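Local coordinates for protein nicotinamide-nucleotide adenylyltransferase NadR family / Ribosylnicotinamide kinase (Lactococcus lactis subsp. cremoris, PDB 6GYE) that binds nicotinamide riboside and probably phosphorylates it, and probably also adenylylates nicotinamide mononucleotide to make NAD+, at residues A206-E218 with D231-N243. Residues are numbered along the deposited sequence; the frame is centred on the assembly and turned at random. Where two conformers were deposited one is given.
Sequences APFSEEYAREYEE and DYARMITGQYDAN. With NNR (Nicotinamide riboside), chain I; SO4 (sulfate ion), chain F.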
loop_
_atom_site.group_PDB
_atom_site.type_symbol
_atom_site.label_atom_id
_atom_site.label_comp_id
_atom_site.label_asym_id
_atom_site.label_seq_id
_atom_site.Cartn_x
_atom_site.Cartn_y
_atom_site.Cartn_z
ATOM N N ALA A 206 10.094 6.155 12.687
ATOM C CA ALA A 206 8.867 5.671 12.080
ATOM C C ALA A 206 7.643 6.316 12.720
ATOM O O ALA A 206 7.674 6.684 13.898
ATOM C CB ALA A 206 8.764 4.151 12.234
ATOM N N PRO A 207 6.552 6.473 11.974
ATOM C CA PRO A 207 5.307 6.930 12.581
ATOM C C PRO A 207 4.664 5.779 13.339
ATOM O O PRO A 207 4.961 4.608 13.111
ATOM C CB PRO A 207 4.447 7.366 11.381
ATOM C CG PRO A 207 4.957 6.611 10.255
ATOM C CD PRO A 207 6.409 6.287 10.519
ATOM N N PHE A 208 3.774 6.137 14.259
ATOM C CA PHE A 208 3.042 5.147 15.031
ATOM C C PHE A 208 1.638 5.674 15.300
ATOM O O PHE A 208 1.412 6.878 15.311
ATOM C CB PHE A 208 3.755 4.832 16.352
ATOM C CG PHE A 208 3.927 6.029 17.247
ATOM C CD1 PHE A 208 5.056 6.833 17.149
ATOM C CD2 PHE A 208 2.956 6.356 18.180
ATOM C CE1 PHE A 208 5.209 7.940 17.980
ATOM C CE2 PHE A 208 3.101 7.470 19.007
ATOM C CZ PHE A 208 4.223 8.258 18.910
ATOM N N SER A 209 0.699 4.769 15.516
ATOM C CA SER A 209 -0.637 5.152 15.928
ATOM C C SER A 209 -0.773 5.029 17.443
ATOM O O SER A 209 0.038 4.389 18.115
ATOM C CB SER A 209 -1.680 4.275 15.235
ATOM O OG SER A 209 -1.568 2.953 15.721
ATOM N N GLU A 210 -1.852 5.603 17.965
ATOM C CA GLU A 210 -2.211 5.479 19.371
ATOM C C GLU A 210 -3.356 4.490 19.500
ATOM O O GLU A 210 -3.995 4.107 18.514
ATOM C CB GLU A 210 -2.637 6.829 19.974
ATOM C CG GLU A 210 -1.602 7.953 19.958
ATOM C CD GLU A 210 -0.467 7.772 20.968
ATOM O OE1 GLU A 210 -0.445 6.756 21.700
ATOM O OE2 GLU A 210 0.412 8.663 21.032
ATOM N N GLU A 211 -3.599 4.050 20.729
ATOM C CA GLU A 211 -4.721 3.153 20.991
ATOM C C GLU A 211 -6.007 3.979 20.984
ATOM O O GLU A 211 -6.235 4.799 21.880
ATOM C CB GLU A 211 -4.544 2.407 22.311
ATOM C CG GLU A 211 -5.620 1.327 22.493
ATOM C CD GLU A 211 -5.531 0.587 23.820
ATOM O OE1 GLU A 211 -5.746 -0.653 23.846
ATOM O OE2 GLU A 211 -5.275 1.256 24.840
ATOM N N TYR A 212 -6.862 3.756 19.987
ATOM C CA TYR A 212 -8.034 4.609 19.834
ATOM C C TYR A 212 -8.957 4.492 21.045
ATOM O O TYR A 212 -9.565 5.485 21.469
ATOM C CB TYR A 212 -8.770 4.252 18.531
ATOM C CG TYR A 212 -10.051 5.042 18.308
ATOM C CD1 TYR A 212 -10.006 6.343 17.823
ATOM C CD2 TYR A 212 -11.304 4.505 18.628
ATOM C CE1 TYR A 212 -11.163 7.088 17.635
ATOM C CE2 TYR A 212 -12.479 5.249 18.437
ATOM C CZ TYR A 212 -12.396 6.546 17.944
ATOM O OH TYR A 212 -13.528 7.317 17.751
ATOM N N ALA A 213 -9.056 3.291 21.627
ATOM C CA ALA A 213 -9.951 3.073 22.761
ATOM C C ALA A 213 -9.677 4.051 23.894
ATOM O O ALA A 213 -10.609 4.556 24.528
ATOM C CB ALA A 213 -9.844 1.625 23.259
ATOM N N ARG A 214 -8.406 4.335 24.161
ATOM C CA ARG A 214 -8.078 5.312 25.187
ATOM C C ARG A 214 -8.585 6.698 24.811
ATOM O O ARG A 214 -9.161 7.398 25.646
ATOM C CB ARG A 214 -6.575 5.331 25.436
ATOM C CG ARG A 214 -6.106 6.402 26.406
ATOM C CD ARG A 214 -4.673 6.125 26.753
ATOM N NE ARG A 214 -4.486 4.681 26.907
ATOM C CZ ARG A 214 -3.310 4.059 26.903
ATOM N NH1 ARG A 214 -2.186 4.748 26.737
ATOM N NH2 ARG A 214 -3.265 2.742 27.060
ATOM N N GLU A 215 -8.360 7.128 23.568
ATOM C CA GLU A 215 -8.885 8.428 23.155
ATOM C C GLU A 215 -10.399 8.460 23.302
ATOM O O GLU A 215 -10.969 9.407 23.858
ATOM C CB GLU A 215 -8.491 8.749 21.706
ATOM C CG GLU A 215 -8.951 10.150 21.273
ATOM C CD GLU A 215 -9.294 10.278 19.791
ATOM O OE1 GLU A 215 -8.435 9.961 18.941
ATOM O OE2 GLU A 215 -10.428 10.711 19.484
ATOM N N TYR A 216 -11.059 7.406 22.821
ATOM C CA TYR A 216 -12.513 7.357 22.823
ATOM C C TYR A 216 -13.076 7.472 24.239
ATOM O O TYR A 216 -14.058 8.196 24.471
ATOM C CB TYR A 216 -12.942 6.053 22.144
ATOM C CG TYR A 216 -14.421 5.865 21.967
ATOM C CD1 TYR A 216 -15.187 5.273 22.970
ATOM C CD2 TYR A 216 -15.056 6.260 20.792
ATOM C CE1 TYR A 216 -16.544 5.091 22.822
ATOM C CE2 TYR A 216 -16.421 6.087 20.627
ATOM C CZ TYR A 216 -17.157 5.497 21.647
ATOM O OH TYR A 216 -18.503 5.313 21.496
ATOM N N GLU A 217 -12.482 6.757 25.196
ATOM C CA GLU A 217 -12.985 6.815 26.559
ATOM C C GLU A 217 -12.712 8.157 27.222
ATOM O O GLU A 217 -13.481 8.565 28.100
ATOM C CB GLU A 217 -12.405 5.681 27.388
ATOM C CG GLU A 217 -12.927 4.341 26.941
ATOM C CD GLU A 217 -12.471 3.221 27.838
ATOM O OE1 GLU A 217 -11.427 3.374 28.483
ATOM O OE2 GLU A 217 -13.146 2.182 27.880
ATOM N N GLU A 218 -11.634 8.849 26.843
ATOM C CA GLU A 218 -11.401 10.190 27.385
ATOM C C GLU A 218 -12.351 11.214 26.767
ATOM O O GLU A 218 -12.957 12.019 27.481
ATOM C CB GLU A 218 -9.953 10.612 27.150
ATOM C CG GLU A 218 -8.942 9.906 28.022
ATOM C CD GLU A 218 -7.501 10.198 27.609
ATOM O OE1 GLU A 218 -7.260 11.227 26.934
ATOM O OE2 GLU A 218 -6.610 9.396 27.966
ATOM N N ASP A 231 -20.352 1.273 21.122
ATOM C CA ASP A 231 -19.010 1.759 21.396
ATOM C C ASP A 231 -17.966 0.880 20.716
ATOM O O ASP A 231 -17.017 1.388 20.103
ATOM C CB ASP A 231 -18.778 1.791 22.903
ATOM C CG ASP A 231 -19.774 2.678 23.622
ATOM O OD1 ASP A 231 -19.897 3.858 23.237
ATOM O OD2 ASP A 231 -20.429 2.187 24.564
ATOM N N TYR A 232 -18.129 -0.447 20.819
ATOM C CA TYR A 232 -17.183 -1.356 20.188
ATOM C C TYR A 232 -17.148 -1.131 18.687
ATOM O O TYR A 232 -16.069 -1.086 18.086
ATOM C CB TYR A 232 -17.524 -2.811 20.531
ATOM C CG TYR A 232 -17.079 -3.199 21.922
ATOM C CD1 TYR A 232 -15.770 -3.598 22.165
ATOM C CD2 TYR A 232 -17.960 -3.149 22.999
ATOM C CE1 TYR A 232 -15.336 -3.942 23.440
ATOM C CE2 TYR A 232 -17.544 -3.491 24.281
ATOM C CZ TYR A 232 -16.231 -3.887 24.493
ATOM O OH TYR A 232 -15.801 -4.225 25.754
ATOM N N ALA A 233 -18.318 -0.932 18.078
ATOM C CA ALA A 233 -18.355 -0.662 16.649
ATOM C C ALA A 233 -17.551 0.583 16.323
ATOM O O ALA A 233 -16.737 0.583 15.389
ATOM C CB ALA A 233 -19.795 -0.506 16.176
ATOM N N ARG A 234 -17.754 1.656 17.094
ATOM C CA ARG A 234 -17.006 2.884 16.843
ATOM C C ARG A 234 -15.514 2.702 17.101
ATOM O O ARG A 234 -14.693 3.344 16.434
ATOM C CB ARG A 234 -17.574 4.030 17.685
ATOM C CG ARG A 234 -18.732 4.751 16.992
ATOM C CD ARG A 234 -19.438 5.715 17.918
ATOM N NE ARG A 234 -20.651 6.248 17.303
ATOM C CZ ARG A 234 -20.774 7.482 16.829
ATOM N NH1 ARG A 234 -19.755 8.331 16.916
ATOM N NH2 ARG A 234 -21.925 7.869 16.281
ATOM N N MET A 235 -15.141 1.825 18.039
ATOM C CA MET A 235 -13.725 1.540 18.241
ATOM C C MET A 235 -13.136 0.737 17.088
ATOM O O MET A 235 -11.956 0.901 16.764
ATOM C CB MET A 235 -13.518 0.821 19.573
ATOM C CG MET A 235 -13.609 1.777 20.740
ATOM S SD MET A 235 -13.434 1.052 22.368
ATOM C CE MET A 235 -14.266 -0.485 22.111
ATOM N N ILE A 236 -13.930 -0.110 16.434
ATOM C CA ILE A 236 -13.409 -0.833 15.279
ATOM C C ILE A 236 -13.019 0.147 14.178
ATOM O O ILE A 236 -11.861 0.191 13.744
ATOM C CB ILE A 236 -14.425 -1.873 14.779
ATOM C CG1 ILE A 236 -14.622 -2.957 15.838
ATOM C CG2 ILE A 236 -13.956 -2.486 13.467
ATOM C CD1 ILE A 236 -15.896 -3.728 15.695
ATOM N N THR A 237 -13.966 0.981 13.738
ATOM C CA THR A 237 -13.639 1.888 12.642
ATOM C C THR A 237 -12.658 2.969 13.087
ATOM O O THR A 237 -11.813 3.405 12.293
ATOM C CB THR A 237 -14.911 2.507 12.061
ATOM O OG1 THR A 237 -15.456 3.400 13.007
ATOM C CG2 THR A 237 -15.946 1.433 11.804
ATOM N N GLY A 238 -12.725 3.375 14.358
ATOM C CA GLY A 238 -11.820 4.398 14.854
ATOM C C GLY A 238 -10.362 3.959 14.860
ATOM O O GLY A 238 -9.474 4.713 14.446
ATOM N N GLN A 239 -10.086 2.762 15.386
ATOM C CA GLN A 239 -8.715 2.263 15.352
ATOM C C GLN A 239 -8.254 2.032 13.910
ATOM O O GLN A 239 -7.106 2.332 13.558
ATOM C CB GLN A 239 -8.587 0.970 16.157
ATOM C CG GLN A 239 -7.140 0.511 16.333
ATOM C CD GLN A 239 -6.356 1.416 17.266
ATOM O OE1 GLN A 239 -6.679 1.526 18.443
ATOM N NE2 GLN A 239 -5.343 2.090 16.739
ATOM N N TYR A 240 -9.146 1.528 13.051
ATOM C CA TYR A 240 -8.780 1.285 11.660
ATOM C C TYR A 240 -8.391 2.578 10.943
ATOM O O TYR A 240 -7.397 2.615 10.209
ATOM C CB TYR A 240 -9.923 0.595 10.924
ATOM C CG TYR A 240 -9.559 0.357 9.483
ATOM C CD1 TYR A 240 -8.798 -0.759 9.112
ATOM C CD2 TYR A 240 -9.936 1.257 8.497
ATOM C CE1 TYR A 240 -8.442 -0.969 7.789
ATOM C CE2 TYR A 240 -9.586 1.054 7.176
ATOM C CZ TYR A 240 -8.845 -0.051 6.830
ATOM O OH TYR A 240 -8.515 -0.228 5.515
ATOM N N ASP A 241 -9.183 3.644 11.125
ATOM C CA ASP A 241 -8.867 4.933 10.509
ATOM C C ASP A 241 -7.559 5.509 11.047
ATOM O O ASP A 241 -6.755 6.075 10.288
ATOM C CB ASP A 241 -10.013 5.927 10.754
ATOM C CG ASP A 241 -11.300 5.542 10.026
ATOM O OD1 ASP A 241 -11.238 4.695 9.105
ATOM O OD2 ASP A 241 -12.377 6.086 10.389
ATOM N N ALA A 242 -7.340 5.405 12.358
ATOM C CA ALA A 242 -6.093 5.896 12.931
ATOM C C ALA A 242 -4.900 5.164 12.333
ATOM O O ALA A 242 -3.881 5.783 12.003
ATOM C CB ALA A 242 -6.102 5.715 14.450
ATOM N N ASN A 243 -5.019 3.846 12.186
ATOM C CA ASN A 243 -3.933 3.040 11.650
ATOM C C ASN A 243 -3.680 3.337 10.171
ATOM O O ASN A 243 -2.522 3.523 9.768
ATOM C CB ASN A 243 -4.240 1.565 11.896
ATOM C CG ASN A 243 -4.155 1.213 13.385
ATOM O OD1 ASN A 243 -3.711 2.034 14.182
ATOM N ND2 ASN A 243 -4.545 -0.003 13.753
HETATM O O2R NNR I . -5.389 2.615 4.759
HETATM C C2R NNR I . -4.916 1.328 4.340
HETATM C C3R NNR I . -5.311 0.992 2.907
HETATM O O3R NNR I . -6.081 2.030 2.286
HETATM C C4R NNR I . -6.135 -0.284 2.984
HETATM C C5R NNR I . -5.494 -1.404 2.177
HETATM O O5R NNR I . -6.277 -2.596 2.312
HETATM O O4R NNR I . -6.224 -0.669 4.358
HETATM C C1R NNR I . -5.532 0.244 5.213
HETATM N N1 NNR I . -4.476 -0.461 5.941
HETATM C C2 NNR I . -4.676 -0.814 7.218
HETATM C C6 NNR I . -3.322 -0.746 5.321
HETATM C C5 NNR I . -2.303 -1.415 5.990
HETATM C C4 NNR I . -2.486 -1.791 7.313
HETATM C C3 NNR I . -3.690 -1.485 7.932
HETATM C C7 NNR I . -3.925 -1.875 9.360
HETATM O O7 NNR I . -4.743 -1.257 10.022
HETATM N N7 NNR I . -3.232 -2.891 9.871
HETATM S S SO4 F . -0.680 0.053 27.969
HETATM O O1 SO4 F . 0.224 0.577 29.000
HETATM O O2 SO4 F . -2.075 0.230 28.350
HETATM O O3 SO4 F . -0.524 0.765 26.707
HETATM O O4 SO4 F . -0.379 -1.364 27.830
HETATM O O HOH W 1 -8.580 0.991 20.165
#
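Tyr212 lies flat on helix 231-243 at Gly238, whose CA sits 3.6 Å from the Tyr212 ring centroid, almost on the ring normal. With no side chain at Gly238, the ring rests directly on the helix backbone. Met235 SD adds to this tight part, 3.7 Å from Ala213 CB. Beside it the amide of Gln239 grips the loop that leads into helix 212-218. Gln239 CG is anti to the backbone N (chi1 -171°) and the chain then bends, bringing the amide to the loop backbone. Gln239 OE1 accepts from Tyr212 N at 2.7 Å and from a water that in turn accepts from Ala213 N. Gln239 NE2 donates almost straight to Glu210 O (3.0 Å) and also to Asn243 OD1. Ser209 OG reaches Asn243 OD1 at 2.8 Å, from the opposite face of the amide plane. Replacing Gln239 by an alanine is likely to leave Tyr212 N and Glu210 O without these mates and let the loop shift. The solvent side lies at Asp231 and exposed Arg234, where Tyr216 OH bonds Asp231 OD1 on its anti lone pair. Asn243 lines the riboside pocket, and Tyr240 OH hydrogen-bonds O4R of nicotinamide riboside, within a probable P-loop kinase domain.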